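Local coordinates for protein thiamine phosphate pyrophosphorylase (PDB 1XI3) that probably condenses a thiazole phosphate with a pyrimidine diphosphate, using magnesium, to form thiamine monophosphate, at residues 67-78 and 85-96; 131-139 and 147-157. All coordinates share one frame; numbering follows the deposited sequence. Where two conformers were deposited one is given.

Contact 1: 67-78 and 85-96; sequences REYDALFFVDDR and VDADGVQLGPED
Strands 72-76 and 89-92 run parallel, with Phe74, Val75 and Asp76 in register with Gly89, Val90 and Gln91. Val75 sits at the middle: its N donates to Gly89 O and Val75 O accepts from Gln91 N at 3.0 Å. Asp77 N then bonds to Gln91 O at 2.7 Å. Helix 79-85 connects the strands, so this is a beta-alpha-beta unit of the TIM barrel.

At the N-terminal end, Asp88 turns its carboxylate back to the neighbouring strand. Asp88 OD2 takes the Phe73 N-H at 2.8 Å through the anti lone pair and also pairs with Arg63. Leu72 CD2 lies against the same carboxylate. Phe73 holds CG anti to the backbone N (chi1 -176°), which places Phe73 CE2 3.8 Å from Val85 CG2, at the ring edge, and CD2 near the Ala87 methyl. On the face shared by Phe74 and Gln91, Phe74 CD1 and CE1 lie against the backbone of Gly89, where a CB would clash with CE1. Farther out, the extended Arg67 gives NH2 to Asp86 OD1 at 2.9 Å. The oxygen lies in the guanidinium plane, but NH2 stands well above the carboxylate plane. A water links the same OD1 to Arg67 NH1.

At the C-terminal end, the carboxylates of Asp77 and Asp96 stack with planes 21° apart, and Asp77 OD1 lies 3.3 Å from Asp96 OD2. Asp77 OD2 is hydrogen-bonded to Thr52 OG1 of the second subunit. A water donates to both Asp76 OD2 and Asp96 OD1, while Gly93 N holds Asp96 OD1. Asp77 and Asp96 are predicted magnesium ligands and Asp76 a predicted pyrimidine-diphosphate binder; the gathered carboxylates are consistent with a site made for a cation.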
loop_
_atom_site.group_PDB
_atom_site.type_symbol
_atom_site.label_atom_id
_atom_site.label_comp_id
_atom_site.label_asym_id
_atom_site.label_seq_id
_atom_site.Cartn_x
_atom_site.Cartn_y
_atom_site.Cartn_z
ATOM N N ARG A 67 -9.585 -14.328 -14.233
ATOM C CA ARG A 67 -8.975 -15.445 -14.977
ATOM C C ARG A 67 -10.039 -16.350 -15.610
ATOM O O ARG A 67 -9.879 -16.829 -16.752
ATOM C CB ARG A 67 -8.044 -16.224 -14.080
ATOM C CG ARG A 67 -6.708 -15.586 -13.991
ATOM C CD ARG A 67 -5.885 -16.091 -12.875
ATOM N NE ARG A 67 -4.550 -15.523 -12.980
ATOM C CZ ARG A 67 -3.619 -15.587 -12.054
ATOM N NH1 ARG A 67 -3.843 -16.151 -10.882
ATOM N NH2 ARG A 67 -2.432 -15.036 -12.310
ATOM N N GLU A 68 -11.135 -16.531 -14.899
ATOM C CA GLU A 68 -12.232 -17.378 -15.394
ATOM C C GLU A 68 -12.846 -16.835 -16.668
ATOM O O GLU A 68 -13.364 -17.594 -17.509
ATOM C CB GLU A 68 -13.305 -17.499 -14.328
ATOM C CG GLU A 68 -14.489 -18.332 -14.739
ATOM C CD GLU A 68 -15.573 -18.359 -13.691
ATOM O OE1 GLU A 68 -16.710 -18.769 -14.059
ATOM O OE2 GLU A 68 -15.314 -17.953 -12.526
ATOM N N TYR A 69 -12.828 -15.517 -16.804
ATOM C CA TYR A 69 -13.354 -14.834 -18.000
ATOM C C TYR A 69 -12.253 -14.320 -18.970
ATOM O O TYR A 69 -12.551 -13.604 -19.939
ATOM C CB TYR A 69 -14.249 -13.697 -17.545
ATOM C CG TYR A 69 -15.542 -14.134 -16.938
ATOM C CD1 TYR A 69 -15.608 -14.443 -15.605
ATOM C CD2 TYR A 69 -16.725 -14.221 -17.697
ATOM C CE1 TYR A 69 -16.783 -14.837 -15.005
ATOM C CE2 TYR A 69 -17.921 -14.615 -17.095
ATOM C CZ TYR A 69 -17.938 -14.926 -15.755
ATOM O OH TYR A 69 -19.093 -15.315 -15.095
ATOM N N ASP A 70 -11.003 -14.707 -18.741
ATOM C CA ASP A 70 -9.875 -14.310 -19.580
ATOM C C ASP A 70 -9.793 -12.779 -19.665
ATOM O O ASP A 70 -9.518 -12.204 -20.721
ATOM C CB ASP A 70 -9.963 -14.935 -20.990
ATOM C CG ASP A 70 -9.877 -16.468 -20.964
ATOM N N ALA A 71 -10.068 -12.133 -18.541
ATOM C CA ALA A 71 -9.979 -10.669 -18.468
ATOM C C ALA A 71 -8.730 -10.269 -17.714
ATOM O O ALA A 71 -8.243 -10.966 -16.834
ATOM C CB ALA A 71 -11.195 -10.079 -17.832
ATOM N N LEU A 72 -8.205 -9.110 -18.109
ATOM C CA LEU A 72 -7.113 -8.486 -17.389
ATOM C C LEU A 72 -7.612 -7.912 -16.040
ATOM O O LEU A 72 -8.765 -7.475 -15.903
ATOM C CB LEU A 72 -6.508 -7.378 -18.225
ATOM C CG LEU A 72 -5.694 -7.824 -19.461
ATOM C CD1 LEU A 72 -5.069 -6.646 -20.199
ATOM C CD2 LEU A 72 -4.652 -8.883 -19.071
ATOM N N PHE A 73 -6.691 -7.923 -15.067
ATOM C CA PHE A 73 -6.952 -7.442 -13.708
ATOM C C PHE A 73 -5.887 -6.455 -13.250
ATOM O O PHE A 73 -4.684 -6.778 -13.198
ATOM C CB PHE A 73 -7.011 -8.602 -12.729
ATOM C CG PHE A 73 -7.369 -8.213 -11.343
ATOM C CD1 PHE A 73 -8.385 -7.288 -11.099
ATOM C CD2 PHE A 73 -6.700 -8.752 -10.263
ATOM C CE1 PHE A 73 -8.679 -6.894 -9.777
ATOM C CE2 PHE A 73 -7.062 -8.361 -8.907
ATOM C CZ PHE A 73 -8.056 -7.454 -8.726
ATOM N N PHE A 74 -6.350 -5.237 -12.915
ATOM C CA PHE A 74 -5.491 -4.171 -12.439
ATOM C C PHE A 74 -5.920 -3.752 -11.078
ATOM O O PHE A 74 -7.097 -3.830 -10.739
ATOM C CB PHE A 74 -5.647 -2.938 -13.373
ATOM C CG PHE A 74 -5.163 -3.219 -14.745
ATOM C CD1 PHE A 74 -3.802 -3.194 -15.029
ATOM C CD2 PHE A 74 -6.055 -3.647 -15.733
ATOM C CE1 PHE A 74 -3.356 -3.535 -16.319
ATOM C CE2 PHE A 74 -5.605 -3.957 -17.007
ATOM C CZ PHE A 74 -4.266 -3.924 -17.278
ATOM N N VAL A 75 -4.951 -3.274 -10.296
ATOM C CA VAL A 75 -5.225 -2.627 -9.019
ATOM C C VAL A 75 -4.863 -1.139 -9.118
ATOM O O VAL A 75 -3.785 -0.804 -9.591
ATOM C CB VAL A 75 -4.435 -3.295 -7.863
ATOM C CG1 VAL A 75 -4.724 -2.599 -6.542
ATOM C CG2 VAL A 75 -4.808 -4.770 -7.781
ATOM N N ASP A 76 -5.762 -0.268 -8.639
ATOM C CA ASP A 76 -5.466 1.174 -8.584
ATOM C C ASP A 76 -4.464 1.438 -7.454
ATOM O O ASP A 76 -4.682 0.950 -6.335
ATOM C CB ASP A 76 -6.711 1.987 -8.330
ATOM C CG ASP A 76 -6.450 3.469 -8.466
ATOM O OD1 ASP A 76 -6.844 4.195 -7.554
ATOM O OD2 ASP A 76 -5.821 3.865 -9.456
ATOM N N ASP A 77 -3.364 2.143 -7.784
ATOM C CA ASP A 77 -2.373 2.659 -6.800
ATOM C C ASP A 77 -1.472 1.566 -6.253
ATOM O O ASP A 77 -0.251 1.581 -6.469
ATOM C CB ASP A 77 -3.178 3.376 -5.682
ATOM C CG ASP A 77 -2.347 4.050 -4.593
ATOM O OD1 ASP A 77 -3.003 4.785 -3.779
ATOM O OD2 ASP A 77 -1.133 3.866 -4.472
ATOM N N ARG A 78 -2.074 0.613 -5.560
ATOM C CA ARG A 78 -1.356 -0.246 -4.610
ATOM C C ARG A 78 -0.567 -1.375 -5.265
ATOM O O ARG A 78 -1.117 -2.446 -5.575
ATOM C CB ARG A 78 -2.352 -0.795 -3.519
ATOM C CG ARG A 78 -2.967 0.294 -2.663
ATOM C CD ARG A 78 -1.911 0.828 -1.679
ATOM N NE ARG A 78 -1.540 -0.211 -0.745
ATOM C CZ ARG A 78 -2.199 -0.463 0.388
ATOM N NH1 ARG A 78 -3.214 0.268 0.752
ATOM N NH2 ARG A 78 -1.830 -1.460 1.139
ATOM N N VAL A 85 -1.693 -10.339 -5.018
ATOM C CA VAL A 85 -2.801 -11.076 -5.690
ATOM C C VAL A 85 -2.490 -11.499 -7.139
ATOM O O VAL A 85 -3.354 -12.085 -7.826
ATOM C CB VAL A 85 -4.130 -10.311 -5.595
ATOM C CG1 VAL A 85 -4.396 -9.890 -4.163
ATOM C CG2 VAL A 85 -4.185 -9.152 -6.579
ATOM N N ASP A 86 -1.248 -11.275 -7.588
ATOM C CA ASP A 86 -0.807 -11.588 -8.938
ATOM C C ASP A 86 -1.671 -10.947 -9.991
ATOM O O ASP A 86 -2.010 -11.509 -11.021
ATOM C CB ASP A 86 -0.732 -13.101 -9.156
ATOM C CG ASP A 86 0.198 -13.494 -10.290
ATOM O OD1 ASP A 86 0.056 -14.655 -10.785
ATOM O OD2 ASP A 86 1.053 -12.673 -10.725
ATOM N N ALA A 87 -2.008 -9.686 -9.761
ATOM C CA ALA A 87 -2.689 -8.928 -10.784
ATOM C C ALA A 87 -1.828 -8.755 -12.007
ATOM O O ALA A 87 -0.580 -8.849 -11.936
ATOM C CB ALA A 87 -3.080 -7.557 -10.225
ATOM N N ASP A 88 -2.469 -8.487 -13.138
ATOM C CA ASP A 88 -1.763 -8.214 -14.364
ATOM C C ASP A 88 -1.014 -6.878 -14.312
ATOM O O ASP A 88 0.024 -6.730 -14.957
ATOM C CB ASP A 88 -2.697 -8.260 -15.539
ATOM C CG ASP A 88 -3.365 -9.640 -15.682
ATOM O OD1 ASP A 88 -2.623 -10.638 -15.886
ATOM O OD2 ASP A 88 -4.572 -9.723 -15.544
ATOM N N GLY A 89 -1.563 -5.917 -13.549
ATOM C CA GLY A 89 -0.955 -4.593 -13.520
ATOM C C GLY A 89 -1.472 -3.707 -12.432
ATOM O O GLY A 89 -2.289 -4.097 -11.594
ATOM N N VAL A 90 -0.969 -2.480 -12.468
ATOM C CA VAL A 90 -1.339 -1.445 -11.500
ATOM C C VAL A 90 -1.563 -0.140 -12.287
ATOM O O VAL A 90 -0.895 0.107 -13.293
ATOM C CB VAL A 90 -0.232 -1.247 -10.434
ATOM C CG1 VAL A 90 1.097 -0.838 -11.097
ATOM C CG2 VAL A 90 -0.670 -0.285 -9.353
ATOM N N GLN A 91 -2.531 0.643 -11.843
ATOM C CA GLN A 91 -2.794 1.975 -12.399
ATOM C C GLN A 91 -2.183 3.005 -11.448
ATOM O O GLN A 91 -2.426 2.939 -10.231
ATOM C CB GLN A 91 -4.310 2.216 -12.498
ATOM C CG GLN A 91 -4.673 3.550 -13.125
ATOM C CD GLN A 91 -4.470 3.522 -14.584
ATOM O OE1 GLN A 91 -4.473 2.435 -15.205
ATOM N NE2 GLN A 91 -4.280 4.708 -15.185
ATOM N N LEU A 92 -1.434 3.944 -12.006
ATOM C CA LEU A 92 -0.713 4.934 -11.205
ATOM C C LEU A 92 -1.013 6.357 -11.670
ATOM O O LEU A 92 -0.860 6.669 -12.839
ATOM C CB LEU A 92 0.798 4.708 -11.300
ATOM C CG LEU A 92 1.314 3.355 -10.822
ATOM C CD1 LEU A 92 2.780 3.211 -11.183
ATOM C CD2 LEU A 92 1.079 3.145 -9.363
ATOM N N GLY A 93 -1.366 7.186 -10.697
ATOM C CA GLY A 93 -1.639 8.605 -10.892
ATOM C C GLY A 93 -0.621 9.476 -10.179
ATOM O O GLY A 93 0.325 9.005 -9.551
ATOM N N PRO A 94 -0.816 10.797 -10.272
ATOM C CA PRO A 94 0.120 11.799 -9.711
ATOM C C PRO A 94 0.408 11.661 -8.202
ATOM O O PRO A 94 1.483 12.105 -7.751
ATOM C CB PRO A 94 -0.589 13.127 -9.993
ATOM C CG PRO A 94 -1.535 12.848 -11.074
ATOM C CD PRO A 94 -1.938 11.410 -10.997
ATOM N N GLU A 95 -0.528 11.099 -7.424
ATOM C CA GLU A 95 -0.343 10.894 -5.959
ATOM C C GLU A 95 0.168 9.500 -5.613
ATOM O O GLU A 95 0.234 9.134 -4.439
ATOM C CB GLU A 95 -1.655 11.150 -5.233
ATOM C CG GLU A 95 -2.173 12.600 -5.423
ATOM N N ASP A 96 0.549 8.728 -6.632
ATOM C CA ASP A 96 0.926 7.334 -6.393
ATOM C C ASP A 96 2.439 7.146 -6.541
ATOM O O ASP A 96 3.202 8.102 -6.797
ATOM C CB ASP A 96 0.166 6.409 -7.354
ATOM C CG ASP A 96 -1.339 6.474 -7.187
ATOM O OD1 ASP A 96 -2.029 6.158 -8.197
ATOM O OD2 ASP A 96 -1.854 6.852 -6.098
HETATM O O HOH W 1 -1.780 -16.492 -8.769
HETATM O O HOH W 2 -4.564 6.139 -8.746
#

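Contact 2: 131-139 and 147-157; sequences YLGAGSVFP and RVIGLEGLRKI
Ile149 has CG1 between its backbone N and carbonyl carbon (chi1 65°), and its chain then runs extended to Ile149 CD1, which lies against the backbone of Gly135, 3.6 Å from Gly135 N. Its CG2 touches Gly135 O. Leu154 starts differently, with CG anti to its backbone N (chi1 -179°). Its two methyls part: Leu154 CD1 meets Ala134 CB at 3.7 Å, and Leu154 CD2 meets Val137 CG2 at 3.8 Å. Ile157 adds CD1 to the same Ala134 methyl and CG2 to Leu132 CD1.

The backbones also pair beyond the strand. Ser136, which follows a cis peptide bond, gives its N-H to Arg147 O at 2.9 Å. Ser136 O takes the N-H of Ile149 at 2.7 Å. Gly150 N makes only a weak bond to Val137 O.

This is strand 131-135 of the TIM barrel packed against the first turns (150-157) of helix 150-160, the next helix in the chain; the directions of these short segments are 153° apart. Helix 118-127 covers Leu132 and Ile157 from the neighbouring position. The loop between the two segments includes residues predicted to bind the thiazole phosphate, and Ser136 lies close to one of them, Thr140.

With an alanine at Ile149, a gap would probably open against Gly135 and the Ala134 methyl would lose one of its apolar neighbours. Farther along, Leu151 CD2 touches both Val137 CG1 and Phe138 CZ. Val137 CG1 itself lies 3.5 Å above one face of the Phe138 ring, offset toward the rim. At the outer end, Val148 CG2 rests on Pro139, 4.0 Å from Pro139 CA.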
loop_
_atom_site.group_PDB
_atom_site.type_symbol
_atom_site.label_atom_id
_atom_site.label_comp_id
_atom_site.label_asym_id
_atom_site.label_seq_id
_atom_site.Cartn_x
_atom_site.Cartn_y
_atom_site.Cartn_z
ATOM N N TYR A 131 0.175 1.635 -20.794
ATOM C CA TYR A 131 -0.991 2.284 -21.369
ATOM C C TYR A 131 -1.326 3.496 -20.553
ATOM O O TYR A 131 -0.792 3.699 -19.462
ATOM C CB TYR A 131 -2.219 1.333 -21.470
ATOM C CG TYR A 131 -2.841 0.987 -20.132
ATOM C CD1 TYR A 131 -2.331 -0.060 -19.331
ATOM C CD2 TYR A 131 -3.906 1.720 -19.632
ATOM C CE1 TYR A 131 -2.894 -0.358 -18.081
ATOM C CE2 TYR A 131 -4.465 1.429 -18.386
ATOM C CZ TYR A 131 -3.945 0.403 -17.606
ATOM O OH TYR A 131 -4.510 0.172 -16.368
ATOM N N LEU A 132 -2.194 4.315 -21.128
ATOM C CA LEU A 132 -2.646 5.541 -20.484
ATOM C C LEU A 132 -4.115 5.450 -20.203
ATOM O O LEU A 132 -4.905 4.983 -21.036
ATOM C CB LEU A 132 -2.444 6.777 -21.392
ATOM C CG LEU A 132 -1.025 7.018 -21.863
ATOM C CD1 LEU A 132 -0.983 8.315 -22.679
ATOM C CD2 LEU A 132 -0.083 7.108 -20.701
ATOM N N GLY A 133 -4.495 5.944 -19.022
ATOM C CA GLY A 133 -5.874 6.302 -18.718
ATOM C C GLY A 133 -5.982 7.820 -18.879
ATOM O O GLY A 133 -5.596 8.538 -17.988
ATOM N N ALA A 134 -6.531 8.260 -20.008
ATOM C CA ALA A 134 -6.589 9.718 -20.345
ATOM C C ALA A 134 -7.952 10.258 -20.031
ATOM O O ALA A 134 -8.964 9.784 -20.553
ATOM C CB ALA A 134 -6.244 9.943 -21.805
ATOM N N GLY A 135 -8.026 11.242 -19.119
ATOM C CA GLY A 135 -9.288 11.831 -18.762
ATOM C C GLY A 135 -9.089 13.105 -17.940
ATOM O O GLY A 135 -7.986 13.574 -17.831
ATOM N N SER A 136 -10.139 13.625 -17.334
ATOM C CA SER A 136 -11.498 13.166 -17.469
ATOM C C SER A 136 -12.065 13.700 -18.779
ATOM O O SER A 136 -11.943 14.884 -19.080
ATOM C CB SER A 136 -12.337 13.674 -16.305
ATOM O OG SER A 136 -13.593 13.035 -16.293
ATOM N N VAL A 137 -12.654 12.827 -19.589
ATOM C CA VAL A 137 -13.202 13.318 -20.872
ATOM C C VAL A 137 -14.320 14.369 -20.600
ATOM O O VAL A 137 -14.335 15.482 -21.198
ATOM C CB VAL A 137 -13.742 12.187 -21.737
ATOM C CG1 VAL A 137 -14.236 12.715 -23.075
ATOM C CG2 VAL A 137 -12.661 11.152 -21.977
ATOM N N PHE A 138 -15.225 13.980 -19.715
ATOM C CA PHE A 138 -16.338 14.816 -19.280
ATOM C C PHE A 138 -16.315 14.918 -17.746
ATOM O O PHE A 138 -15.655 14.131 -17.066
ATOM C CB PHE A 138 -17.659 14.208 -19.730
ATOM C CG PHE A 138 -17.718 13.841 -21.181
ATOM C CD1 PHE A 138 -17.675 12.512 -21.575
ATOM C CD2 PHE A 138 -17.858 14.824 -22.158
ATOM C CE1 PHE A 138 -17.770 12.164 -22.915
ATOM C CE2 PHE A 138 -17.920 14.474 -23.502
ATOM C CZ PHE A 138 -17.876 13.153 -23.872
ATOM N N PRO A 139 -17.024 15.903 -17.177
ATOM C CA PRO A 139 -17.046 16.011 -15.709
ATOM C C PRO A 139 -17.533 14.739 -14.994
ATOM O O PRO A 139 -18.458 14.075 -15.483
ATOM C CB PRO A 139 -18.026 17.177 -15.463
ATOM C CG PRO A 139 -17.998 17.966 -16.720
ATOM C CD PRO A 139 -17.843 16.947 -17.817
ATOM N N ARG A 147 -9.768 17.185 -12.963
ATOM C CA ARG A 147 -9.374 17.814 -14.215
ATOM C C ARG A 147 -10.078 17.168 -15.418
ATOM O O ARG A 147 -10.191 15.934 -15.505
ATOM C CB ARG A 147 -7.856 17.798 -14.358
ATOM C CG ARG A 147 -7.120 18.783 -13.405
ATOM C CD ARG A 147 -5.628 18.687 -13.573
ATOM N NE ARG A 147 -5.063 17.444 -13.016
ATOM C CZ ARG A 147 -3.826 17.034 -13.268
ATOM N NH1 ARG A 147 -3.047 17.734 -14.076
ATOM N NH2 ARG A 147 -3.374 15.902 -12.743
ATOM N N VAL A 148 -10.564 18.012 -16.323
ATOM C CA VAL A 148 -11.345 17.595 -17.489
ATOM C C VAL A 148 -10.567 17.954 -18.751
ATOM O O VAL A 148 -10.087 19.094 -18.896
ATOM C CB VAL A 148 -12.726 18.262 -17.476
ATOM C CG1 VAL A 148 -13.463 18.039 -18.793
ATOM C CG2 VAL A 148 -13.545 17.741 -16.329
ATOM N N ILE A 149 -10.436 17.002 -19.679
ATOM C CA ILE A 149 -9.630 17.227 -20.890
ATOM C C ILE A 149 -10.468 17.394 -22.171
ATOM O O ILE A 149 -9.983 18.007 -23.143
ATOM C CB ILE A 149 -8.561 16.132 -21.115
ATOM C CG1 ILE A 149 -9.221 14.776 -21.396
ATOM C CG2 ILE A 149 -7.583 16.057 -19.916
ATOM C CD1 ILE A 149 -8.186 13.663 -21.757
ATOM N N GLY A 150 -11.699 16.898 -22.161
ATOM C CA GLY A 150 -12.578 16.979 -23.326
ATOM C C GLY A 150 -12.184 16.043 -24.479
ATOM O O GLY A 150 -11.085 15.426 -24.491
ATOM N N LEU A 151 -13.093 15.927 -25.452
ATOM C CA LEU A 151 -12.840 15.137 -26.659
ATOM C C LEU A 151 -11.638 15.614 -27.446
ATOM O O LEU A 151 -10.860 14.787 -27.908
ATOM C CB LEU A 151 -14.081 15.093 -27.578
ATOM C CG LEU A 151 -15.303 14.364 -27.000
ATOM C CD1 LEU A 151 -16.583 14.670 -27.743
ATOM C CD2 LEU A 151 -15.077 12.845 -26.987
ATOM N N GLU A 152 -11.468 16.938 -27.619
ATOM C CA GLU A 152 -10.295 17.452 -28.322
ATOM C C GLU A 152 -8.972 17.124 -27.640
ATOM O O GLU A 152 -7.982 16.796 -28.286
ATOM C CB GLU A 152 -10.388 18.982 -28.495
ATOM C CG GLU A 152 -11.396 19.399 -29.551
ATOM C CD GLU A 152 -11.262 20.862 -29.934
ATOM O OE1 GLU A 152 -10.247 21.489 -29.526
ATOM O OE2 GLU A 152 -12.171 21.365 -30.645
ATOM N N GLY A 153 -8.948 17.227 -26.314
ATOM C CA GLY A 153 -7.746 16.918 -25.565
ATOM C C GLY A 153 -7.456 15.436 -25.601
ATOM O O GLY A 153 -6.308 15.037 -25.764
ATOM N N LEU A 154 -8.510 14.647 -25.483
ATOM C CA LEU A 154 -8.360 13.185 -25.668
ATOM C C LEU A 154 -7.774 12.858 -27.052
ATOM O O LEU A 154 -6.828 12.109 -27.156
ATOM C CB LEU A 154 -9.703 12.512 -25.466
ATOM C CG LEU A 154 -9.705 10.985 -25.612
ATOM C CD1 LEU A 154 -8.680 10.352 -24.597
ATOM C CD2 LEU A 154 -11.070 10.473 -25.413
ATOM N N ARG A 155 -8.355 13.412 -28.131
ATOM C CA ARG A 155 -7.826 13.166 -29.488
ATOM C C ARG A 155 -6.371 13.550 -29.630
ATOM O O ARG A 155 -5.576 12.847 -30.241
ATOM C CB ARG A 155 -8.694 13.910 -30.526
ATOM C CG ARG A 155 -8.253 13.826 -31.950
ATOM C CD ARG A 155 -8.229 12.417 -32.512
ATOM N NE ARG A 155 -7.510 12.369 -33.792
ATOM C CZ ARG A 155 -7.162 11.249 -34.416
ATOM N NH1 ARG A 155 -7.475 10.048 -33.912
ATOM N NH2 ARG A 155 -6.492 11.317 -35.562
ATOM N N LYS A 156 -5.988 14.679 -29.040
ATOM C CA LYS A 156 -4.627 15.105 -29.146
ATOM C C LYS A 156 -3.681 14.126 -28.492
ATOM O O LYS A 156 -2.612 13.860 -29.011
ATOM C CB LYS A 156 -4.480 16.508 -28.552
ATOM C CG LYS A 156 -3.091 17.095 -28.685
ATOM C CD LYS A 156 -2.689 17.489 -30.084
ATOM C CE LYS A 156 -1.321 18.209 -30.045
ATOM N NZ LYS A 156 -0.658 18.254 -31.366
ATOM N N ILE A 157 -4.099 13.550 -27.363
ATOM C CA ILE A 157 -3.274 12.563 -26.697
ATOM C C ILE A 157 -3.119 11.328 -27.643
ATOM O O ILE A 157 -2.030 10.830 -27.837
ATOM C CB ILE A 157 -3.824 12.216 -25.297
ATOM C CG1 ILE A 157 -3.467 13.355 -24.311
ATOM C CG2 ILE A 157 -3.205 10.919 -24.767
ATOM C CD1 ILE A 157 -4.358 13.429 -23.089
#

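How the contacts relate
From the N terminus, contact 1 comes first. It closes the short excursion through helix 79-85 and joins the third and fourth barrel strands. The chain then passes through helix 99-105, strand 110-115 and helix 118-127 before contact 2 opens. Contact 2 closes the loop after the sixth strand and ties that strand to the helix that follows. The two neither nest nor cross; they lie in series, on opposite sides of the chain's centre. The centres of contact 1 and contact 2 are about 21 Å apart. They meet through the barrel: Gln91 OE1 lies 2.5 Å from Tyr131 OH, a probable hydrogen bond, and the rings of Phe74 and Tyr131 meet edge-to-face.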